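Local structure of mercuric reductase (Metallosphaera sedula, 4YWO) at residues A[243-248]-A[255-260]; A[362-367]-A[394-399]; A[369-374]-A[449-454]; A[408-413]-A[438-443]. The protein probably catalyses the NADPH-dependent reduction of mercuric ion to elemental mercury as an FAD-containing homodimer of the pyridine nucleotide-disulfide oxidoreductase family. All blocks are in the same frame, centred on the assembly; numbering follows the deposited sequence.

Contact 1: A[243-248]-A[255-260]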
loop_
_atom_site.group_PDB
_atom_site.type_symbol
_atom_site.label_atom_id
_atom_site.label_comp_id
_atom_site.label_asym_id
_atom_site.label_seq_id
_atom_site.Cartn_x
_atom_site.Cartn_y
_atom_site.Cartn_z
ATOM N N LYS A 243 -34.021 10.960 28.796
ATOM C CA LYS A 243 -34.167 9.542 28.868
ATOM C C LYS A 243 -35.636 9.150 28.716
ATOM O O LYS A 243 -36.483 9.639 29.493
ATOM C CB LYS A 243 -33.639 9.062 30.231
ATOM C CG LYS A 243 -33.647 7.564 30.495
ATOM C CD LYS A 243 -32.805 6.765 29.494
ATOM C CE LYS A 243 -32.817 5.279 29.824
ATOM N NZ LYS A 243 -31.842 4.559 28.960
ATOM N N GLY A 244 -35.920 8.285 27.733
ATOM C CA GLY A 244 -37.245 7.627 27.531
ATOM C C GLY A 244 -37.041 6.152 27.727
ATOM O O GLY A 244 -36.340 5.729 28.650
ATOM N N ALA A 245 -37.615 5.342 26.847
ATOM C CA ALA A 245 -37.298 3.919 26.839
ATOM C C ALA A 245 -35.776 3.749 26.651
ATOM O O ALA A 245 -35.075 3.124 27.477
ATOM C CB ALA A 245 -38.081 3.233 25.740
ATOM N N GLY A 246 -35.266 4.385 25.611
ATOM C CA GLY A 246 -33.823 4.601 25.526
ATOM C C GLY A 246 -33.482 6.052 25.604
ATOM O O GLY A 246 -34.229 6.871 26.151
ATOM N N LYS A 247 -32.342 6.410 25.036
ATOM C CA LYS A 247 -31.857 7.749 25.140
ATOM C C LYS A 247 -32.361 8.520 23.998
ATOM O O LYS A 247 -32.353 8.036 22.830
ATOM C CB LYS A 247 -30.317 7.799 25.231
ATOM C CG LYS A 247 -29.724 6.948 26.308
ATOM C CD LYS A 247 -28.269 7.197 26.607
ATOM C CE LYS A 247 -27.801 6.233 27.649
ATOM N NZ LYS A 247 -26.478 6.522 28.053
ATOM N N ILE A 248 -32.843 9.744 24.283
ATOM C CA ILE A 248 -33.432 10.610 23.270
ATOM C C ILE A 248 -32.590 11.850 23.019
ATOM O O ILE A 248 -32.360 12.658 23.944
ATOM C CB ILE A 248 -34.904 11.044 23.598
ATOM C CG1 ILE A 248 -35.774 9.794 23.848
ATOM C CG2 ILE A 248 -35.455 11.808 22.428
ATOM C CD1 ILE A 248 -37.110 10.092 24.515
ATOM N N GLU A 255 -36.276 14.087 16.750
ATOM C CA GLU A 255 -35.796 13.369 17.904
ATOM C C GLU A 255 -35.195 12.064 17.385
ATOM O O GLU A 255 -35.717 11.441 16.493
ATOM C CB GLU A 255 -36.919 13.101 18.887
ATOM C CG GLU A 255 -37.438 14.385 19.516
ATOM C CD GLU A 255 -38.572 14.171 20.493
ATOM O OE1 GLU A 255 -38.499 13.246 21.323
ATOM O OE2 GLU A 255 -39.543 14.946 20.419
ATOM N N VAL A 256 -34.039 11.696 17.909
ATOM C CA VAL A 256 -33.398 10.473 17.539
ATOM C C VAL A 256 -33.271 9.635 18.803
ATOM O O VAL A 256 -32.628 10.026 19.728
ATOM C CB VAL A 256 -32.004 10.829 16.931
ATOM C CG1 VAL A 256 -31.269 9.545 16.640
ATOM C CG2 VAL A 256 -32.203 11.728 15.696
ATOM N N GLU A 257 -33.854 8.460 18.835
ATOM C CA GLU A 257 -33.815 7.660 20.022
ATOM C C GLU A 257 -32.874 6.512 19.793
ATOM O O GLU A 257 -32.905 5.935 18.737
ATOM C CB GLU A 257 -35.194 7.117 20.387
ATOM C CG GLU A 257 -35.191 6.483 21.792
ATOM C CD GLU A 257 -36.609 6.307 22.405
ATOM O OE1 GLU A 257 -37.594 6.680 21.714
ATOM O OE2 GLU A 257 -36.725 5.793 23.555
ATOM N N ALA A 258 -32.065 6.154 20.763
ATOM C CA ALA A 258 -31.126 5.079 20.612
ATOM C C ALA A 258 -30.822 4.498 21.931
ATOM O O ALA A 258 -30.976 5.189 22.969
ATOM C CB ALA A 258 -29.819 5.631 19.982
ATOM N N ASP A 259 -30.284 3.307 21.957
ATOM C CA ASP A 259 -29.852 2.675 23.182
ATOM C C ASP A 259 -28.699 3.387 23.878
ATOM O O ASP A 259 -28.580 3.371 25.095
ATOM C CB ASP A 259 -29.419 1.205 22.994
ATOM C CG ASP A 259 -30.530 0.301 22.627
ATOM O OD1 ASP A 259 -31.697 0.714 22.902
ATOM O OD2 ASP A 259 -30.272 -0.797 22.019
ATOM N N GLU A 260 -27.777 3.989 23.063
ATOM C CA GLU A 260 -26.649 4.587 23.597
ATOM C C GLU A 260 -26.278 5.783 22.692
ATOM O O GLU A 260 -26.708 5.846 21.547
ATOM C CB GLU A 260 -25.531 3.544 23.629
ATOM C CG GLU A 260 -24.303 3.923 24.451
ATOM C CD GLU A 260 -24.698 4.493 25.814
ATOM O OE1 GLU A 260 -24.904 3.683 26.751
ATOM O OE2 GLU A 260 -24.814 5.739 25.945
HETATM O O HOH W 1 -24.558 4.257 29.379
#
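Lys247 and Ala258 face each other as a hydrogen-bonded pair of an antiparallel hairpin: Lys247 N reaches Ala258 O and Ala258 N reaches Lys247 O, each at 2.8 Å. The next pair, Ile248 with Glu257, is non-hydrogen-bonded, and there Glu257 CA lies 3.2 Å from Lys247 O in a CA-H...O contact. With CG anti to its backbone N (chi1 -169°) and the chain extended, Glu257 runs past Ile248 CG1, and its OE2 accepts the N-H of Gly246 on its anti lone pair at 2.9 Å. On the face shared with Ala258, the extended chain of Lys247 runs alongside Glu260, both pointing the same way, and Lys247 NZ makes a salt bridge of 2.8 Å to Glu260 OE2, on the syn side and 21° out of the carboxylate plane. A water bridges the pair, accepting from Lys247 NZ and donating to Glu260 OE1. Further out, Arg172 holds Glu260 OE1, and Ala258 packs on Ser176 and Ala178 of the neighbouring parallel sheet. A largely buried lysine is thus matched by a carboxylate that a second cation also grips, which probably keeps Glu260 ionised.

Contact 2: A[362-367]-A[394-399]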
loop_
_atom_site.group_PDB
_atom_site.type_symbol
_atom_site.label_atom_id
_atom_site.label_comp_id
_atom_site.label_asym_id
_atom_site.label_seq_id
_atom_site.Cartn_x
_atom_site.Cartn_y
_atom_site.Cartn_z
ATOM N N ARG A 362 -4.398 27.024 -3.493
ATOM C CA ARG A 362 -4.829 28.205 -4.307
ATOM C C ARG A 362 -4.861 29.446 -3.460
ATOM O O ARG A 362 -4.827 30.538 -4.033
ATOM C CB ARG A 362 -6.182 27.934 -4.961
ATOM C CG ARG A 362 -6.030 26.953 -6.112
ATOM C CD ARG A 362 -7.317 26.887 -6.951
ATOM N NE ARG A 362 -7.228 25.817 -7.940
ATOM C CZ ARG A 362 -6.461 25.802 -9.019
ATOM N NH1 ARG A 362 -5.719 26.818 -9.361
ATOM N NH2 ARG A 362 -6.466 24.737 -9.771
ATOM N N ALA A 363 -4.935 29.332 -2.156
ATOM C CA ALA A 363 -4.877 30.494 -1.268
ATOM C C ALA A 363 -3.484 31.057 -1.070
ATOM O O ALA A 363 -3.340 32.114 -0.476
ATOM C CB ALA A 363 -5.514 30.213 0.050
ATOM N N LYS A 364 -2.451 30.359 -1.518
ATOM C CA LYS A 364 -1.068 30.827 -1.434
ATOM C C LYS A 364 -0.601 31.345 -2.773
ATOM O O LYS A 364 -1.252 31.149 -3.777
ATOM C CB LYS A 364 -0.150 29.671 -1.032
ATOM C CG LYS A 364 -0.503 29.145 0.324
ATOM C CD LYS A 364 0.324 27.946 0.548
ATOM C CE LYS A 364 0.091 27.481 1.942
ATOM N NZ LYS A 364 1.338 26.792 2.335
ATOM N N GLU A 365 0.543 32.022 -2.820
ATOM C CA GLU A 365 0.957 32.553 -4.116
ATOM C C GLU A 365 1.675 31.434 -4.868
ATOM O O GLU A 365 2.411 30.672 -4.262
ATOM C CB GLU A 365 1.853 33.771 -3.909
ATOM C CG GLU A 365 1.147 34.874 -3.135
ATOM C CD GLU A 365 1.941 36.167 -3.107
ATOM O OE1 GLU A 365 3.199 36.092 -3.011
ATOM O OE2 GLU A 365 1.297 37.248 -3.184
ATOM N N GLY A 366 1.454 31.313 -6.162
ATOM C CA GLY A 366 2.099 30.253 -6.894
ATOM C C GLY A 366 1.163 29.713 -7.953
ATOM O O GLY A 366 0.003 30.024 -7.965
ATOM N N GLU A 367 1.704 28.981 -8.890
ATOM C CA GLU A 367 0.928 28.420 -9.978
ATOM C C GLU A 367 0.383 27.043 -9.489
ATOM O O GLU A 367 1.193 26.136 -9.279
ATOM C CB GLU A 367 1.816 28.190 -11.203
ATOM C CG GLU A 367 2.312 29.472 -11.901
ATOM C CD GLU A 367 2.715 29.244 -13.358
ATOM O OE1 GLU A 367 3.085 30.228 -14.047
ATOM O OE2 GLU A 367 2.637 28.081 -13.838
ATOM N N VAL A 394 -2.432 17.605 -6.123
ATOM C CA VAL A 394 -2.315 19.047 -6.188
ATOM C C VAL A 394 -0.868 19.452 -6.333
ATOM O O VAL A 394 -0.006 18.927 -5.617
ATOM C CB VAL A 394 -2.860 19.698 -4.924
ATOM C CG1 VAL A 394 -2.779 21.212 -4.977
ATOM C CG2 VAL A 394 -4.261 19.234 -4.523
ATOM N N THR A 395 -0.552 20.322 -7.322
ATOM C CA THR A 395 0.872 20.730 -7.502
ATOM C C THR A 395 0.942 22.237 -7.332
ATOM O O THR A 395 -0.023 22.938 -7.575
ATOM C CB THR A 395 1.501 20.371 -8.863
ATOM O OG1 THR A 395 0.757 21.078 -9.921
ATOM C CG2 THR A 395 1.436 18.851 -9.131
ATOM N N MET A 396 2.099 22.744 -6.862
ATOM C CA MET A 396 2.297 24.207 -6.690
ATOM C C MET A 396 3.684 24.420 -7.303
ATOM O O MET A 396 4.660 23.788 -6.906
ATOM C CB MET A 396 2.220 24.544 -5.212
ATOM C CG MET A 396 3.054 25.769 -4.788
ATOM S SD MET A 396 2.003 27.086 -5.340
ATOM C CE MET A 396 1.120 27.129 -3.746
ATOM N N ASN A 397 3.736 25.263 -8.339
ATOM C CA ASN A 397 4.965 25.493 -9.091
ATOM C C ASN A 397 5.627 24.241 -9.616
ATOM O O ASN A 397 6.856 24.102 -9.642
ATOM C CB ASN A 397 5.882 26.391 -8.251
ATOM C CG ASN A 397 5.329 27.767 -8.219
ATOM O OD1 ASN A 397 4.723 28.144 -9.214
ATOM N ND2 ASN A 397 5.353 28.458 -7.062
ATOM N N GLY A 398 4.797 23.286 -9.988
ATOM C CA GLY A 398 5.175 22.073 -10.595
ATOM C C GLY A 398 5.613 20.979 -9.602
ATOM O O GLY A 398 5.918 19.920 -10.024
ATOM N N ARG A 399 5.554 21.285 -8.334
ATOM C CA ARG A 399 5.910 20.220 -7.280
ATOM C C ARG A 399 4.626 19.711 -6.658
ATOM O O ARG A 399 3.698 20.471 -6.339
ATOM C CB ARG A 399 6.839 20.746 -6.245
ATOM C CG ARG A 399 8.100 21.369 -6.831
ATOM C CD ARG A 399 9.070 21.696 -5.708
ATOM N NE ARG A 399 10.277 22.376 -6.239
ATOM C CZ ARG A 399 10.314 23.616 -6.629
ATOM N NH1 ARG A 399 9.251 24.424 -6.496
ATOM N NH2 ARG A 399 11.475 24.128 -7.041
HETATM O O HOH W 2 1.808 23.504 -10.443
#
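A type I' beta turn, Met396 to Arg399, links the antiparallel strands 390-396 and 399-407 of the dimerisation domain, and the loop leading into strand 368-374 runs against its flank. The firm link is between backbones: Asn397 N donates to Glu367 O at 2.8 Å, with an N-H...O angle of 162°. In one of the two modelled conformers of Asn397, Glu367 N returns a bond to the side chain, reaching Asn397 OD1 at 3.1 Å. That second bond is nearly straight at the hydrogen, but the donor stands well above the amide's carbonyl plane and does not follow a lone pair. In this conformer Asn397 CG lies beside its own backbone N (chi1 -72°), which brings the amide to the loop, with OD1 against Glu367 CB and ND2 near Gly366 CA. Next to the amide, Met396 bends at its second and third torsions and lays its thioether along the loop: SD sits 3.5 Å from Gly366 CA, and the methyl CE touches Lys364 CB at 3.9 Å. A water donates to Glu367 O, accepts from Gly398 N and bonds Thr395 OG1, so Glu367 O is shared between Asn397 N and this water. The contact lies at the surface. Beyond it the strands pair directly, Thr395 with Glu369, and Met396 packs on Val368 and Val401, while Val394 turns to Glu358 and Ala361 of helix 358-362.

Contact 3: A[369-374]-A[449-454]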
loop_
_atom_site.group_PDB
_atom_site.type_symbol
_atom_site.label_atom_id
_atom_site.label_comp_id
_atom_site.label_asym_id
_atom_site.label_seq_id
_atom_site.Cartn_x
_atom_site.Cartn_y
_atom_site.Cartn_z
ATOM N N GLU A 369 -1.947 23.548 -9.982
ATOM C CA GLU A 369 -2.742 22.666 -10.789
ATOM C C GLU A 369 -3.297 21.521 -9.911
ATOM O O GLU A 369 -2.678 21.157 -8.901
ATOM C CB GLU A 369 -1.979 22.109 -11.951
ATOM C CG GLU A 369 -1.377 23.141 -12.918
ATOM C CD GLU A 369 -0.745 22.486 -14.142
ATOM O OE1 GLU A 369 0.516 22.503 -14.248
ATOM O OE2 GLU A 369 -1.484 21.911 -14.987
ATOM N N ALA A 370 -4.380 20.966 -10.324
ATOM C CA ALA A 370 -4.944 19.813 -9.614
ATOM C C ALA A 370 -5.616 18.881 -10.585
ATOM O O ALA A 370 -6.215 19.343 -11.604
ATOM C CB ALA A 370 -5.906 20.257 -8.562
ATOM N N ARG A 371 -5.640 17.568 -10.313
ATOM C CA ARG A 371 -6.349 16.621 -11.131
ATOM C C ARG A 371 -6.974 15.605 -10.196
ATOM O O ARG A 371 -6.412 15.254 -9.115
ATOM C CB ARG A 371 -5.486 15.906 -12.156
ATOM C CG ARG A 371 -4.771 16.730 -13.200
ATOM C CD ARG A 371 -5.817 17.254 -14.204
ATOM N NE ARG A 371 -5.163 18.071 -15.259
ATOM C CZ ARG A 371 -4.813 19.326 -15.151
ATOM N NH1 ARG A 371 -5.098 20.071 -14.138
ATOM N NH2 ARG A 371 -4.214 19.933 -16.186
ATOM N N VAL A 372 -8.076 15.054 -10.659
ATOM C CA VAL A 372 -8.771 13.974 -9.950
ATOM C C VAL A 372 -8.999 12.814 -10.893
ATOM O O VAL A 372 -9.536 12.980 -12.004
ATOM C CB VAL A 372 -10.158 14.406 -9.417
ATOM C CG1 VAL A 372 -10.898 13.216 -8.766
ATOM C CG2 VAL A 372 -10.076 15.589 -8.481
ATOM N N LEU A 373 -8.512 11.645 -10.519
ATOM C CA LEU A 373 -8.644 10.375 -11.220
ATOM C C LEU A 373 -9.724 9.527 -10.491
ATOM O O LEU A 373 -9.611 9.264 -9.264
ATOM C CB LEU A 373 -7.348 9.589 -11.107
ATOM C CG LEU A 373 -7.284 8.240 -11.833
ATOM C CD1 LEU A 373 -6.981 8.416 -13.282
ATOM C CD2 LEU A 373 -6.227 7.330 -11.155
ATOM N N PRO A 374 -10.782 9.036 -11.159
ATOM C CA PRO A 374 -11.700 8.113 -10.501
ATOM C C PRO A 374 -11.088 6.766 -10.219
ATOM O O PRO A 374 -10.396 6.222 -11.112
ATOM C CB PRO A 374 -12.818 7.898 -11.532
ATOM C CG PRO A 374 -12.328 8.459 -12.766
ATOM C CD PRO A 374 -11.127 9.283 -12.593
ATOM N N LEU A 449 -0.211 11.361 -14.719
ATOM C CA LEU A 449 -0.375 11.331 -16.189
ATOM C C LEU A 449 -1.530 12.274 -16.632
ATOM O O LEU A 449 -1.538 12.833 -17.746
ATOM C CB LEU A 449 -0.633 9.957 -16.684
ATOM C CG LEU A 449 0.589 9.045 -16.746
ATOM C CD1 LEU A 449 0.133 7.640 -16.932
ATOM C CD2 LEU A 449 1.508 9.426 -17.898
ATOM N N ALA A 450 -2.486 12.479 -15.725
ATOM C CA ALA A 450 -3.658 13.339 -16.006
ATOM C C ALA A 450 -3.303 14.780 -16.151
ATOM O O ALA A 450 -4.173 15.556 -16.654
ATOM C CB ALA A 450 -4.754 13.168 -14.964
ATOM N N PHE A 451 -2.101 15.224 -15.779
ATOM C CA PHE A 451 -1.707 16.597 -15.763
ATOM C C PHE A 451 -1.528 17.067 -17.190
ATOM O O PHE A 451 -1.928 18.162 -17.529
ATOM C CB PHE A 451 -0.515 16.936 -14.890
ATOM C CG PHE A 451 -0.936 17.109 -13.430
ATOM C CD1 PHE A 451 -1.230 15.976 -12.688
ATOM C CD2 PHE A 451 -1.276 18.337 -12.858
ATOM C CE1 PHE A 451 -1.658 16.124 -11.429
ATOM C CE2 PHE A 451 -1.651 18.505 -11.582
ATOM C CZ PHE A 451 -1.930 17.323 -10.803
ATOM N N ARG A 452 -1.118 16.169 -18.038
ATOM C CA ARG A 452 -1.053 16.617 -19.448
ATOM C C ARG A 452 -1.919 15.777 -20.356
ATOM O O ARG A 452 -2.573 16.314 -21.241
ATOM C CB ARG A 452 0.402 16.728 -19.861
ATOM C CG ARG A 452 1.057 17.992 -19.329
ATOM C CD ARG A 452 0.312 19.255 -19.796
ATOM N NE ARG A 452 0.771 20.493 -19.145
ATOM C CZ ARG A 452 0.358 21.001 -17.964
ATOM N NH1 ARG A 452 -0.552 20.411 -17.170
ATOM N NH2 ARG A 452 0.899 22.146 -17.549
ATOM N N SER A 453 -1.972 14.470 -20.051
ATOM C CA SER A 453 -2.711 13.439 -20.792
ATOM C C SER A 453 -4.171 13.267 -20.305
ATOM O O SER A 453 -4.564 13.657 -19.193
ATOM C CB SER A 453 -2.014 12.017 -20.697
ATOM O OG SER A 453 -0.591 12.021 -20.483
ATOM N N ASP A 454 -4.960 12.630 -21.156
ATOM C CA ASP A 454 -6.315 12.241 -20.823
ATOM C C ASP A 454 -6.300 10.811 -20.291
ATOM O O ASP A 454 -6.262 9.891 -21.102
ATOM C CB ASP A 454 -7.192 12.348 -22.083
ATOM C CG ASP A 454 -8.679 12.203 -21.783
ATOM O OD1 ASP A 454 -9.039 11.494 -20.812
ATOM O OD2 ASP A 454 -9.482 12.806 -22.532
#
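Two arginines, Arg371 and Arg452, bring like charges to within 3.8 Å, NH2 to NH1, with Glu369 OE2 beside both as a common counter-ion. Arg452 meets the carboxylate with both terminal nitrogens: NH1 gives a bond of 2.8 Å to the syn lone pair of Glu369 OE2, close to the guanidinium plane, whereas NH2 to OE1 is weak. The two side chains cross at about a right angle, their flat groups 44° apart. Within its own strand Arg371 NH2 makes a longer salt bridge to the same OE2. The first torsion of Arg371 (chi1 -60°), with CG beside the backbone N, puts CG over the face of the Phe451 ring in a CH-pi contact, 3.5 Å from the centroid; the bend at chi2 (-72°) then turns the guanidinium toward the carbonyls of Ala450 and Phe451. There NE and NH2 make weak bonds to Ala450 O and Phe451 O, while NH1 returns to Ala370 O at 2.9 Å. Glu369 CB comes to the ring edge, 3.6 Å from Phe451 CE2. Arg452 NH1 also bonds Phe451 O, its own neighbour's carbonyl. Glu369 and these two carbonyls together spread the positive charge of the arginines, which probably stabilises their closeness and ties residues 450-452, after helix 442-449, to edge strand 368-374.

Contact 4: A[408-413]-A[438-443]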
loop_
_atom_site.group_PDB
_atom_site.type_symbol
_atom_site.label_atom_id
_atom_site.label_comp_id
_atom_site.label_asym_id
_atom_site.label_seq_id
_atom_site.Cartn_x
_atom_site.Cartn_y
_atom_site.Cartn_z
ATOM N N GLU A 408 -9.611 1.236 -1.764
ATOM C CA GLU A 408 -9.245 0.058 -0.978
ATOM C C GLU A 408 -7.756 0.139 -0.584
ATOM O O GLU A 408 -6.867 0.174 -1.437
ATOM C CB GLU A 408 -9.429 -1.220 -1.840
ATOM C CG GLU A 408 -9.609 -2.440 -0.995
ATOM C CD GLU A 408 -10.947 -2.384 -0.185
ATOM O OE1 GLU A 408 -10.793 -2.846 0.927
ATOM O OE2 GLU A 408 -12.060 -1.801 -0.593
ATOM N N ASN A 409 -7.482 0.124 0.705
ATOM C CA ASN A 409 -6.156 0.108 1.254
ATOM C C ASN A 409 -5.307 1.276 0.785
ATOM O O ASN A 409 -4.095 1.182 0.768
ATOM C CB ASN A 409 -5.433 -1.172 0.897
ATOM C CG ASN A 409 -6.080 -2.413 1.471
ATOM O OD1 ASN A 409 -6.131 -3.468 0.756
ATOM N ND2 ASN A 409 -6.496 -2.363 2.709
ATOM N N VAL A 410 -5.946 2.448 0.493
ATOM C CA VAL A 410 -5.120 3.617 0.119
ATOM C C VAL A 410 -4.211 4.060 1.273
ATOM O O VAL A 410 -3.294 4.822 1.050
ATOM C CB VAL A 410 -5.939 4.730 -0.538
ATOM C CG1 VAL A 410 -6.561 4.308 -1.850
ATOM C CG2 VAL A 410 -6.992 5.338 0.388
ATOM N N ALA A 411 -4.500 3.652 2.502
ATOM C CA ALA A 411 -3.564 3.931 3.558
ATOM C C ALA A 411 -2.134 3.447 3.277
ATOM O O ALA A 411 -1.180 4.104 3.732
ATOM C CB ALA A 411 -4.008 3.264 4.830
ATOM N N GLU A 412 -1.993 2.423 2.440
ATOM C CA GLU A 412 -0.706 1.766 2.163
ATOM C C GLU A 412 0.087 2.537 1.132
ATOM O O GLU A 412 1.282 2.274 1.010
ATOM C CB GLU A 412 -0.871 0.298 1.774
ATOM C CG GLU A 412 -1.471 -0.570 2.861
ATOM C CD GLU A 412 -0.612 -0.691 4.156
ATOM O OE1 GLU A 412 0.565 -0.246 4.047
ATOM O OE2 GLU A 412 -1.124 -1.070 5.269
ATOM N N MET A 413 -0.568 3.351 0.313
ATOM C CA MET A 413 0.102 4.164 -0.709
ATOM C C MET A 413 0.354 5.605 -0.273
ATOM O O MET A 413 1.105 6.320 -0.928
ATOM C CB MET A 413 -0.677 4.226 -2.021
ATOM C CG MET A 413 -1.837 5.177 -2.026
ATOM S SD MET A 413 -2.738 4.954 -3.602
ATOM C CE MET A 413 -3.818 6.385 -3.621
ATOM N N PRO A 438 -0.993 -5.090 -11.435
ATOM C CA PRO A 438 -2.029 -4.066 -11.160
ATOM C C PRO A 438 -2.032 -3.883 -9.637
ATOM O O PRO A 438 -2.252 -4.871 -8.859
ATOM C CB PRO A 438 -3.291 -4.735 -11.659
ATOM C CG PRO A 438 -3.022 -6.213 -11.484
ATOM C CD PRO A 438 -1.538 -6.438 -11.416
ATOM N N THR A 439 -1.845 -2.654 -9.200
ATOM C CA THR A 439 -1.929 -2.243 -7.786
ATOM C C THR A 439 -2.803 -1.053 -7.666
ATOM O O THR A 439 -2.958 -0.274 -8.615
ATOM C CB THR A 439 -0.544 -1.959 -7.152
ATOM O OG1 THR A 439 0.184 -0.917 -7.870
ATOM C CG2 THR A 439 0.285 -3.257 -7.097
ATOM N N ILE A 440 -3.317 -0.828 -6.469
ATOM C CA ILE A 440 -4.006 0.487 -6.202
ATOM C C ILE A 440 -3.017 1.647 -6.256
ATOM O O ILE A 440 -3.356 2.704 -6.758
ATOM C CB ILE A 440 -4.791 0.404 -4.896
ATOM C CG1 ILE A 440 -5.884 -0.736 -4.923
ATOM C CG2 ILE A 440 -5.449 1.790 -4.588
ATOM C CD1 ILE A 440 -6.977 -0.486 -5.903
ATOM N N ALA A 441 -1.809 1.423 -5.802
ATOM C CA ALA A 441 -0.774 2.463 -5.756
ATOM C C ALA A 441 -0.423 3.054 -7.100
ATOM O O ALA A 441 0.025 4.216 -7.195
ATOM C CB ALA A 441 0.414 1.967 -5.043
ATOM N N GLU A 442 -0.552 2.274 -8.161
ATOM C CA GLU A 442 -0.225 2.916 -9.433
ATOM C C GLU A 442 -1.202 4.006 -9.809
ATOM O O GLU A 442 -0.840 4.849 -10.687
ATOM C CB GLU A 442 -0.169 2.018 -10.662
ATOM C CG GLU A 442 -0.037 0.612 -10.509
ATOM C CD GLU A 442 -0.493 -0.124 -11.754
ATOM O OE1 GLU A 442 0.167 -0.047 -12.818
ATOM O OE2 GLU A 442 -1.477 -0.860 -11.691
ATOM N N SER A 443 -2.307 4.165 -9.055
ATOM C CA SER A 443 -3.171 5.362 -9.179
ATOM C C SER A 443 -2.409 6.668 -8.940
ATOM O O SER A 443 -2.761 7.689 -9.540
ATOM C CB SER A 443 -4.368 5.300 -8.258
ATOM O OG SER A 443 -3.929 5.349 -6.913
#
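Met413 reaches across to the turn leading into helix 442-449 as an almost straight rod, its chain extended beyond CG and its thioether end laid against the opposite backbone. CB meets Ala441 CB at 3.9 Å, SD rides over Ala441 CA at 3.8 Å, and the methyl CE stops 3.5 Å from Ser443 OG. This line of approach comes from CG lying between the backbone N and carbonyl carbon (chi1 79°). Ile440 points the other way across the same seam: its CG2 crosses Val410 CG1 obliquely at 3.9 Å, and CG1 lies 3.7 Å from Glu408 O. The hydroxyl next to the methionine is occupied, since Ser443 OG donates to Ile440 O at 2.7 Å; that oxygen also takes Ser443 N. Thr439 OG1 accepts from Glu442 N, and in one modelled conformer of Glu442 its OE2 takes Thr439 N, completing a capping box. The seam is buried at the dimer interface, where Glu412 of the second subunit accepts from Ile440 N and Ala441 N, and Glu412 of this chain does the same in return. FAD touches Pro438. Strand 390-396 meets Met413 and Ser443 through Val391, helix 379-383 packs on Ile440, and strand 350-355 lies against Val410.

From the N terminus, contact 1 comes first, closing the short hairpin of strands 247-251 and 254-258 and leaning it on a parallel sheet; its centre is 41 to 49 Å from those of the other three. The chain then enters the dimerisation domain, where contact 2 closes a loop of 26 residues between 362-367 and 394-399. Contact 3 opens inside that loop and closes only near the end of the modelled chain, so the two cross; they meet where Thr395 N lies 2.8 Å from Glu369 O. Contact 4 opens and closes within the long span of contact 3, touching it through Leu373 and Ser443, and joins the loop after strand 399-407 to the turn leading into helix 442-449, at the subunit interface.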